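Long-range contacts in ABC transporter substrate-binding protein (Rhizobium radiobacter, PDB 6TFX), which binds the mannityl-opine mannopinic acid, probably as the periplasmic solute-binding component of an ABC-type importer: residues E13-L18 with Y201-N206; V330-V335 with L378-L383; V335-P340 with A368-M373. One frame throughout, in Å; residues are numbered along the deposited sequence. Where two conformers were deposited one is given.

Interaction 1 of 3, residues E13-L18 with Y201-N206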
loop_
_atom_site.group_PDB
_atom_site.type_symbol
_atom_site.label_atom_id
_atom_site.label_comp_id
_atom_site.label_asym_id
_atom_site.label_seq_id
_atom_site.Cartn_x
_atom_site.Cartn_y
_atom_site.Cartn_z
ATOM N N GLU A 13 -5.627 -10.617 -10.865
ATOM C CA GLU A 13 -6.125 -11.895 -11.353
ATOM C C GLU A 13 -7.233 -12.458 -10.482
ATOM O O GLU A 13 -8.055 -13.223 -10.999
ATOM C CB GLU A 13 -4.977 -12.912 -11.534
ATOM C CG GLU A 13 -3.929 -12.425 -12.537
ATOM C CD GLU A 13 -2.907 -13.440 -13.026
ATOM O OE1 GLU A 13 -3.311 -14.597 -13.288
ATOM O OE2 GLU A 13 -1.705 -13.086 -13.142
ATOM N N ASP A 14 -7.294 -12.073 -9.174
ATOM C CA ASP A 14 -8.321 -12.607 -8.268
ATOM C C ASP A 14 -8.247 -11.919 -6.909
ATOM O O ASP A 14 -7.348 -11.112 -6.666
ATOM C CB ASP A 14 -8.080 -14.134 -8.045
ATOM C CG ASP A 14 -9.253 -15.002 -7.572
ATOM O OD1 ASP A 14 -10.403 -14.479 -7.475
ATOM O OD2 ASP A 14 -9.026 -16.203 -7.294
ATOM N N VAL A 15 -9.202 -12.253 -6.038
ATOM C CA VAL A 15 -9.256 -11.840 -4.636
ATOM C C VAL A 15 -8.305 -12.783 -3.899
ATOM O O VAL A 15 -8.372 -13.992 -4.138
ATOM C CB VAL A 15 -10.693 -12.086 -4.054
ATOM C CG1 VAL A 15 -10.716 -12.006 -2.519
ATOM C CG2 VAL A 15 -11.707 -11.141 -4.654
ATOM N N THR A 16 -7.500 -12.272 -2.951
ATOM C CA THR A 16 -6.707 -13.145 -2.090
ATOM C C THR A 16 -7.320 -13.085 -0.701
ATOM O O THR A 16 -7.709 -14.120 -0.173
ATOM C CB THR A 16 -5.220 -12.795 -2.111
ATOM O OG1 THR A 16 -4.794 -12.881 -3.473
ATOM C CG2 THR A 16 -4.389 -13.753 -1.249
ATOM N N THR A 17 -7.425 -11.878 -0.114
ATOM C CA THR A 17 -8.041 -11.777 1.204
ATOM C C THR A 17 -8.787 -10.484 1.363
ATOM O O THR A 17 -8.252 -9.417 1.018
ATOM C CB THR A 17 -7.047 -11.987 2.354
ATOM O OG1 THR A 17 -7.708 -11.699 3.596
ATOM C CG2 THR A 17 -5.801 -11.118 2.232
ATOM N N LEU A 18 -10.006 -10.584 1.900
ATOM C CA LEU A 18 -10.800 -9.402 2.203
ATOM C C LEU A 18 -10.896 -9.202 3.717
ATOM O O LEU A 18 -11.711 -8.404 4.189
ATOM C CB LEU A 18 -12.165 -9.386 1.467
ATOM C CG LEU A 18 -12.062 -9.417 -0.077
ATOM C CD1 LEU A 18 -13.437 -9.476 -0.726
ATOM C CD2 LEU A 18 -11.258 -8.238 -0.604
ATOM N N TYR A 201 -16.665 -5.542 -10.260
ATOM C CA TYR A 201 -15.226 -5.340 -10.116
ATOM C C TYR A 201 -14.557 -6.469 -10.875
ATOM O O TYR A 201 -14.516 -7.605 -10.403
ATOM C CB TYR A 201 -14.905 -5.358 -8.625
ATOM C CG TYR A 201 -13.483 -4.997 -8.263
ATOM C CD1 TYR A 201 -12.505 -5.978 -8.150
ATOM C CD2 TYR A 201 -13.138 -3.687 -7.942
ATOM C CE1 TYR A 201 -11.211 -5.667 -7.742
ATOM C CE2 TYR A 201 -11.849 -3.364 -7.505
ATOM C CZ TYR A 201 -10.882 -4.354 -7.431
ATOM O OH TYR A 201 -9.609 -4.060 -7.014
ATOM N N ARG A 202 -14.097 -6.156 -12.086
ATOM C CA ARG A 202 -13.555 -7.132 -13.034
ATOM C C ARG A 202 -12.045 -7.302 -12.995
ATOM O O ARG A 202 -11.314 -6.313 -13.100
ATOM C CB ARG A 202 -13.994 -6.780 -14.458
ATOM C CG ARG A 202 -15.499 -6.930 -14.685
ATOM C CD ARG A 202 -15.880 -6.747 -16.146
ATOM N NE ARG A 202 -15.268 -7.753 -17.020
ATOM C CZ ARG A 202 -15.142 -7.624 -18.339
ATOM N NH1 ARG A 202 -15.594 -6.538 -18.955
ATOM N NH2 ARG A 202 -14.562 -8.580 -19.052
ATOM N N PHE A 203 -11.594 -8.571 -12.932
ATOM C CA PHE A 203 -10.176 -8.931 -12.937
ATOM C C PHE A 203 -9.700 -9.011 -14.379
ATOM O O PHE A 203 -10.104 -9.912 -15.127
ATOM C CB PHE A 203 -9.954 -10.252 -12.193
ATOM C CG PHE A 203 -10.322 -10.126 -10.734
ATOM C CD1 PHE A 203 -9.639 -9.245 -9.904
ATOM C CD2 PHE A 203 -11.343 -10.893 -10.188
ATOM C CE1 PHE A 203 -9.986 -9.120 -8.558
ATOM C CE2 PHE A 203 -11.681 -10.776 -8.842
ATOM C CZ PHE A 203 -11.012 -9.879 -8.039
ATOM N N LEU A 204 -8.975 -7.980 -14.816
ATOM C CA LEU A 204 -8.503 -7.905 -16.201
ATOM C C LEU A 204 -7.037 -7.550 -16.177
ATOM O O LEU A 204 -6.652 -6.428 -16.529
ATOM C CB LEU A 204 -9.323 -6.873 -17.020
ATOM C CG LEU A 204 -10.770 -7.271 -17.325
ATOM C CD1 LEU A 204 -11.604 -6.063 -17.687
ATOM C CD2 LEU A 204 -10.839 -8.305 -18.472
ATOM N N ASN A 205 -6.203 -8.515 -15.729
ATOM C CA ASN A 205 -4.760 -8.294 -15.623
ATOM C C ASN A 205 -4.089 -7.989 -16.964
ATOM O O ASN A 205 -3.148 -7.213 -16.995
ATOM C CB ASN A 205 -4.059 -9.478 -14.946
ATOM C CG ASN A 205 -2.744 -9.060 -14.306
ATOM O OD1 ASN A 205 -2.695 -8.140 -13.481
ATOM N ND2 ASN A 205 -1.647 -9.743 -14.660
ATOM N N ASN A 206 -4.608 -8.554 -18.076
ATOM C CA ASN A 206 -4.047 -8.311 -19.405
ATOM C C ASN A 206 -4.429 -6.900 -19.860
ATOM O O ASN A 206 -5.618 -6.601 -20.018
ATOM C CB ASN A 206 -4.535 -9.363 -20.387
ATOM C CG ASN A 206 -3.946 -9.171 -21.763
ATOM O OD1 ASN A 206 -4.495 -8.450 -22.600
ATOM N ND2 ASN A 206 -2.803 -9.790 -22.012
#

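Interaction 2 of 3, residues V330-V335 with L378-L383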
loop_
_atom_site.group_PDB
_atom_site.type_symbol
_atom_site.label_atom_id
_atom_site.label_comp_id
_atom_site.label_asym_id
_atom_site.label_seq_id
_atom_site.Cartn_x
_atom_site.Cartn_y
_atom_site.Cartn_z
ATOM N N VAL A 330 27.916 -11.176 -13.074
ATOM C CA VAL A 330 27.071 -11.881 -12.103
ATOM C C VAL A 330 25.747 -12.246 -12.762
ATOM O O VAL A 330 25.160 -11.428 -13.474
ATOM C CB VAL A 330 26.834 -10.984 -10.844
ATOM C CG1 VAL A 330 25.737 -11.543 -9.933
ATOM C CG2 VAL A 330 28.127 -10.808 -10.046
ATOM N N THR A 331 25.262 -13.469 -12.494
ATOM C CA THR A 331 23.937 -13.868 -12.955
ATOM C C THR A 331 23.084 -14.050 -11.714
ATOM O O THR A 331 23.581 -14.535 -10.690
ATOM C CB THR A 331 24.002 -15.150 -13.789
ATOM O OG1 THR A 331 24.477 -16.233 -12.963
ATOM C CG2 THR A 331 24.931 -14.981 -15.005
ATOM N N VAL A 332 21.810 -13.675 -11.800
ATOM C CA VAL A 332 20.928 -13.828 -10.636
ATOM C C VAL A 332 19.508 -14.074 -11.130
ATOM O O VAL A 332 19.095 -13.486 -12.128
ATOM C CB VAL A 332 21.045 -12.563 -9.702
ATOM C CG1 VAL A 332 20.967 -11.249 -10.468
ATOM C CG2 VAL A 332 20.055 -12.593 -8.537
ATOM N N THR A 333 18.770 -14.932 -10.433
ATOM C CA THR A 333 17.357 -15.198 -10.727
ATOM C C THR A 333 16.537 -14.499 -9.638
ATOM O O THR A 333 16.773 -14.713 -8.451
ATOM C CB THR A 333 17.062 -16.695 -10.758
ATOM O OG1 THR A 333 17.702 -17.297 -11.895
ATOM C CG2 THR A 333 15.559 -17.002 -10.787
ATOM N N MET A 334 15.567 -13.694 -10.055
ATOM C CA MET A 334 14.654 -13.007 -9.153
ATOM C C MET A 334 13.254 -13.521 -9.417
ATOM O O MET A 334 12.873 -13.703 -10.571
ATOM C CB MET A 334 14.617 -11.528 -9.501
ATOM C CG MET A 334 15.653 -10.727 -8.825
ATOM S SD MET A 334 15.526 -9.085 -9.553
ATOM C CE MET A 334 14.012 -8.507 -8.835
ATOM N N VAL A 335 12.473 -13.705 -8.364
ATOM C CA VAL A 335 11.074 -14.060 -8.492
ATOM C C VAL A 335 10.391 -12.698 -8.717
ATOM O O VAL A 335 10.543 -11.777 -7.903
ATOM C CB VAL A 335 10.539 -14.781 -7.230
ATOM C CG1 VAL A 335 9.117 -15.255 -7.465
ATOM C CG2 VAL A 335 11.436 -15.962 -6.847
ATOM N N LEU A 378 12.182 -16.309 -0.562
ATOM C CA LEU A 378 12.517 -17.133 -1.724
ATOM C C LEU A 378 13.207 -16.387 -2.854
ATOM O O LEU A 378 13.642 -17.043 -3.805
ATOM C CB LEU A 378 11.281 -17.884 -2.243
ATOM C CG LEU A 378 10.701 -18.932 -1.276
ATOM C CD1 LEU A 378 9.393 -19.491 -1.776
ATOM C CD2 LEU A 378 11.680 -20.086 -1.022
ATOM N N SER A 379 13.317 -15.046 -2.768
ATOM C CA SER A 379 13.992 -14.306 -3.847
ATOM C C SER A 379 15.227 -13.563 -3.287
ATOM O O SER A 379 15.103 -12.909 -2.233
ATOM C CB SER A 379 13.043 -13.299 -4.499
ATOM O OG SER A 379 13.593 -12.788 -5.708
ATOM N N PRO A 380 16.379 -13.582 -3.997
ATOM C CA PRO A 380 17.585 -12.883 -3.482
ATOM C C PRO A 380 17.482 -11.364 -3.559
ATOM O O PRO A 380 18.227 -10.645 -2.879
ATOM C CB PRO A 380 18.703 -13.378 -4.399
ATOM C CG PRO A 380 18.014 -13.750 -5.675
ATOM C CD PRO A 380 16.686 -14.332 -5.236
ATOM N N ILE A 381 16.636 -10.875 -4.472
ATOM C CA ILE A 381 16.369 -9.454 -4.646
ATOM C C ILE A 381 14.872 -9.375 -4.841
ATOM O O ILE A 381 14.308 -10.224 -5.507
ATOM C CB ILE A 381 17.107 -8.864 -5.873
ATOM C CG1 ILE A 381 18.639 -9.048 -5.739
ATOM C CG2 ILE A 381 16.761 -7.347 -6.022
ATOM C CD1 ILE A 381 19.412 -8.722 -7.135
ATOM N N VAL A 382 14.237 -8.356 -4.273
ATOM C CA VAL A 382 12.789 -8.182 -4.380
ATOM C C VAL A 382 12.493 -6.796 -4.916
ATOM O O VAL A 382 12.880 -5.809 -4.285
ATOM C CB VAL A 382 12.118 -8.391 -2.978
ATOM C CG1 VAL A 382 10.623 -8.061 -3.033
ATOM C CG2 VAL A 382 12.337 -9.823 -2.450
ATOM N N LEU A 383 11.810 -6.712 -6.063
ATOM C CA LEU A 383 11.397 -5.418 -6.620
ATOM C C LEU A 383 9.975 -5.202 -6.038
ATOM O O LEU A 383 9.016 -5.870 -6.472
ATOM C CB LEU A 383 11.376 -5.484 -8.168
ATOM C CG LEU A 383 10.755 -4.250 -8.843
ATOM C CD1 LEU A 383 11.553 -3.001 -8.524
ATOM C CD2 LEU A 383 10.630 -4.474 -10.345
HETATM O O HOH W 1 10.700 -9.091 -7.347
#

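Interaction 3 of 3, residues V335-P340 with A368-M373. With N72 ((2~{R})-2-[[(3~{R},4~{R},5~{S})-3,4,5,6-tetrakis(oxidanyl)-2-oxidanylidene-hexyl]amino]pentanedioic acid), chain C.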
loop_
_atom_site.group_PDB
_atom_site.type_symbol
_atom_site.label_atom_id
_atom_site.label_comp_id
_atom_site.label_asym_id
_atom_site.label_seq_id
_atom_site.Cartn_x
_atom_site.Cartn_y
_atom_site.Cartn_z
ATOM N N VAL A 335 12.473 -13.705 -8.364
ATOM C CA VAL A 335 11.074 -14.060 -8.492
ATOM C C VAL A 335 10.391 -12.698 -8.717
ATOM O O VAL A 335 10.543 -11.777 -7.903
ATOM C CB VAL A 335 10.539 -14.781 -7.230
ATOM C CG1 VAL A 335 9.117 -15.255 -7.465
ATOM C CG2 VAL A 335 11.436 -15.962 -6.847
ATOM N N ALA A 336 9.688 -12.568 -9.838
ATOM C CA ALA A 336 9.125 -11.287 -10.252
ATOM C C ALA A 336 7.618 -11.322 -10.396
ATOM O O ALA A 336 7.078 -12.232 -11.023
ATOM C CB ALA A 336 9.766 -10.849 -11.566
ATOM N N SER A 337 6.933 -10.314 -9.860
ATOM C CA SER A 337 5.479 -10.261 -10.002
ATOM C C SER A 337 5.022 -10.074 -11.466
ATOM O O SER A 337 5.651 -9.330 -12.230
ATOM C CB SER A 337 4.919 -9.103 -9.187
ATOM O OG SER A 337 3.542 -8.928 -9.477
ATOM N N GLN A 338 3.873 -10.701 -11.802
ATOM C CA GLN A 338 3.202 -10.561 -13.092
ATOM C C GLN A 338 2.198 -9.386 -13.096
ATOM O O GLN A 338 1.497 -9.192 -14.099
ATOM C CB GLN A 338 2.549 -11.867 -13.552
ATOM C CG GLN A 338 3.589 -12.849 -14.073
ATOM C CD GLN A 338 2.961 -14.132 -14.524
ATOM O OE1 GLN A 338 2.251 -14.789 -13.769
ATOM N NE2 GLN A 338 3.206 -14.514 -15.773
ATOM N N LEU A 339 2.150 -8.576 -12.007
ATOM C CA LEU A 339 1.362 -7.324 -12.042
ATOM C C LEU A 339 2.016 -6.540 -13.193
ATOM O O LEU A 339 3.240 -6.409 -13.204
ATOM C CB LEU A 339 1.515 -6.557 -10.716
ATOM C CG LEU A 339 0.783 -5.213 -10.633
ATOM C CD1 LEU A 339 -0.725 -5.404 -10.643
ATOM C CD2 LEU A 339 1.205 -4.463 -9.371
ATOM N N PRO A 340 1.270 -6.095 -14.231
ATOM C CA PRO A 340 1.957 -5.567 -15.430
ATOM C C PRO A 340 2.936 -4.423 -15.220
ATOM O O PRO A 340 3.975 -4.391 -15.906
ATOM C CB PRO A 340 0.816 -5.175 -16.369
ATOM C CG PRO A 340 -0.323 -6.067 -15.951
ATOM C CD PRO A 340 -0.189 -6.221 -14.453
ATOM N N ALA A 368 -0.382 -12.121 -6.330
ATOM C CA ALA A 368 -0.666 -12.520 -4.943
ATOM C C ALA A 368 0.226 -13.683 -4.487
ATOM O O ALA A 368 0.702 -13.681 -3.335
ATOM C CB ALA A 368 -2.128 -12.882 -4.792
ATOM N N ALA A 369 0.493 -14.647 -5.398
ATOM C CA ALA A 369 1.386 -15.777 -5.094
ATOM C C ALA A 369 2.812 -15.263 -4.857
ATOM O O ALA A 369 3.534 -15.795 -4.007
ATOM C CB ALA A 369 1.391 -16.765 -6.253
ATOM N N TRP A 370 3.239 -14.255 -5.665
ATOM C CA TRP A 370 4.564 -13.650 -5.536
ATOM C C TRP A 370 4.685 -12.997 -4.135
ATOM O O TRP A 370 5.697 -13.201 -3.466
ATOM C CB TRP A 370 4.747 -12.615 -6.641
ATOM C CG TRP A 370 5.941 -11.723 -6.476
ATOM C CD1 TRP A 370 7.246 -12.015 -6.768
ATOM C CD2 TRP A 370 5.922 -10.378 -5.996
ATOM N NE1 TRP A 370 8.042 -10.916 -6.522
ATOM C CE2 TRP A 370 7.252 -9.889 -6.060
ATOM C CE3 TRP A 370 4.900 -9.521 -5.547
ATOM C CZ2 TRP A 370 7.592 -8.580 -5.671
ATOM C CZ3 TRP A 370 5.219 -8.214 -5.219
ATOM C CH2 TRP A 370 6.560 -7.762 -5.246
ATOM N N HIS A 371 3.636 -12.274 -3.683
ATOM C CA HIS A 371 3.621 -11.670 -2.340
ATOM C C HIS A 371 3.862 -12.734 -1.266
ATOM O O HIS A 371 4.529 -12.460 -0.284
ATOM C CB HIS A 371 2.264 -10.981 -2.064
ATOM C CG HIS A 371 2.258 -9.542 -2.433
ATOM N ND1 HIS A 371 2.782 -8.583 -1.581
ATOM C CD2 HIS A 371 1.826 -8.931 -3.564
ATOM C CE1 HIS A 371 2.638 -7.417 -2.210
ATOM N NE2 HIS A 371 2.072 -7.574 -3.400
ATOM N N GLN A 372 3.300 -13.935 -1.446
ATOM C CA GLN A 372 3.498 -15.018 -0.473
ATOM C C GLN A 372 4.943 -15.540 -0.565
ATOM O O GLN A 372 5.569 -15.780 0.459
ATOM C CB GLN A 372 2.506 -16.148 -0.778
ATOM C CG GLN A 372 2.481 -17.235 0.282
ATOM C CD GLN A 372 1.485 -18.305 -0.075
ATOM O OE1 GLN A 372 1.827 -19.292 -0.722
ATOM N NE2 GLN A 372 0.232 -18.136 0.336
ATOM N N MET A 373 5.463 -15.726 -1.797
ATOM C CA MET A 373 6.817 -16.253 -2.008
ATOM C C MET A 373 7.887 -15.361 -1.436
ATOM O O MET A 373 8.773 -15.847 -0.744
ATOM C CB MET A 373 7.097 -16.497 -3.489
ATOM C CG MET A 373 6.320 -17.657 -4.040
ATOM S SD MET A 373 6.843 -17.974 -5.750
ATOM C CE MET A 373 8.422 -18.662 -5.514
HETATM O OAB N72 C . 5.413 0.172 -12.090
HETATM C CAF N72 C . 5.452 -0.052 -10.667
HETATM C CAG N72 C . 4.290 -0.898 -10.048
HETATM O OAC N72 C . 3.194 -1.033 -10.895
HETATM C CAH N72 C . 4.063 -0.536 -8.579
HETATM O OAM N72 C . 4.587 0.608 -8.022
HETATM C CAI N72 C . 2.821 -0.415 -7.718
HETATM O OAD N72 C . 1.718 0.004 -8.491
HETATM C CAJ N72 C . 2.641 -1.604 -6.805
HETATM O OAE N72 C . 3.661 -2.269 -6.490
HETATM C CAK N72 C . 1.220 -2.016 -6.328
HETATM N N N72 C . 1.054 -1.774 -4.914
HETATM C CA N72 C . 0.857 -2.824 -3.989
HETATM C C N72 C . 1.117 -4.236 -4.436
HETATM O O N72 C . 2.163 -4.997 -4.392
HETATM C CB N72 C . 1.447 -2.433 -2.631
HETATM C CG N72 C . 1.848 -3.526 -1.640
HETATM C CD N72 C . 1.760 -3.082 -0.178
HETATM O OE1 N72 C . 0.917 -2.208 0.207
HETATM O OE2 N72 C . 2.532 -3.612 0.652
HETATM O OXT N72 C . -0.003 -4.591 -4.847
#

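Interaction 1 of 3, residues E13-L18 with Y201-N206
The ring of F203 carries the backbone of D14 on one face: D14 CA stands 3.7 Å from the ring centroid and only 4° off the ring normal, a CH-pi contact. At the far end of the ring, F203 CZ meets V15 CG2 at 3.7 Å, while F203 CE1 lies in plane at the edge of the Y201 ring. The setting is the mixed sheet of a periplasmic solute-binding fold, where 13-18 belongs to the loop leaving strand 5-10 and F203 closes strand 198-203, its parallel neighbour. F203 holds its CG anti to the carbonyl carbon (chi1 -64°), which lays the ring against the peptides joining E13, D14 and V15; a phenylalanine suits this place because its flat face can cover backbone and still touch aliphatic carbons. V10, V181 and S27 also pack against the ring. The D14 carboxylate stands steeply to the ring plane and reaches F203 only marginally, its OD1 lying 4.1 Å from F203 CE2. That oxygen accepts a hydrogen bond from G178 N and a weak one from V15 N, and these bonds help hold the loop with D14 CA over the ring. On the other side of D14 in the sequence, the extended chain of E13 rests its CG against N205 CB at 3.8 Å. The polar ends do not bond here: N205 ND2 remains 3.7 Å from E13 OE2, and this amide instead donates to the backbone oxygen of Q338.

Interaction 2 of 3, residues V330-V335 with L378-L383
Strands 330-335 and 381-383 run at 45° to each other, their axes approaching to 6.6 Å, so the strands are layered against each other through side chains instead of pairing as sheet neighbours. The main polar link is the S379 hydroxyl, which is anti to its own backbone N and reaches strand 330-335. S379 OG accepts a nearly straight hydrogen bond from V335 N (3.0 Å, 163°) and donates to I381 O at 2.7 Å. Serine suits this place because its short hydroxyl can accept and donate at once: it ties strand 330-335 to the start of strand 381-386 and helps hold the approach to that strand. A water adds a second bridge, donating to V335 O and accepting from L383 N. Around these polar links the packing is apolar. The first torsion of M334 (chi1 -88°) lays CG against I381 CB at 3.8 Å, and a bend at chi3 turns CE back to L383 CB at 4.1 Å; the unbranched, flexible thioether chain can follow the flank of I381. V332 and P380 lie alongside, pointing opposite ways, with V332 CG2 3.7 Å from P380 CG. T333 O rests against the proline ring, 3.2 Å from P380 CG. T333 turns its own hydroxyl to N361 on the adjoining strand. L383 is covered in addition by L345, A346 and I349 of helix 340-353. Strand 330-337, helix 340-353 and parallel strand 358-365 form a beta-alpha-beta unit, and this contact layers it on the large mixed sheet, as in the alpha/beta lobes of solute-binding proteins.

Interaction 3 of 3, residues V335-P340 with A368-M373
With its CG anti to the backbone N (chi1 168°), W370 swings its indole off the helix and against strand 335-337; the backbone of S337 points CB at that ring, and its own first torsion (chi1 171°) carries OG on toward L339 N. S337 CB lies 3.8 Å from the centroid of the six-membered ring, a CH-pi contact displaced toward the rim. At the indole edge, W370 NE1 donates to V335 O over 3.0 Å. The oxygen is close to the ring plane, but the donor stands well out of the carbonyl plane, so the bond is off the lone-pair direction. Tryptophan suits the place because one side chain gives a broad face to S337 and an N-H to a buried carbonyl. V335 CG1 adds apolar cover, 3.8 Å from W370 CD1 and 3.9 Å from M373 SD.

S337 OG accepts from L339 N at 2.9 Å, forming an ST turn that ends the strand and sets L339 at the N-cap of helix 340-353. The same hydroxyl is hydrogen-bonded to H367, which itself hydrogen-bonds the bound mannopinic acid, so S337 is a second-shell residue of the site. L339 CD2 reaches the ligand carbon CAK at 3.9 Å. At the indole's rim, W370 CZ3 lies over one face of the H371 ring, whose NE2 donates to the ligand carboxylate oxygen O at 2.8 Å; the bond from ND1 to R375 helps fix the rotation of the imidazole. The strand and helix 367-374 run at 142°, roughly antiparallel, with V365 of strand 358-365 packing on V335, W370 and M373, and helix 340-353 setting L342 against S337.

In the fold
Interactions 2 and 3 use the same strand, 330-337, and share V335, whose N-H serves interaction 2 and whose carbonyl serves both, through a water in interaction 2 and directly to W370 in interaction 3. The elements facing it, helix 367-374 and strand 381-386, follow each other in the chain, and W370 also packs on L383. Interaction 3 is the most buried and reaches the opine directly, so it combines an indole, hydrogen bonds and ligand contacts. Interaction 2 has buried and exposed parts and relies on aliphatic packing around a serine and a water. Interaction 1, partly buried, lies outside the opine pocket and rests on one phenylalanine against backbone; N205 joins it to interaction 3 through Q338.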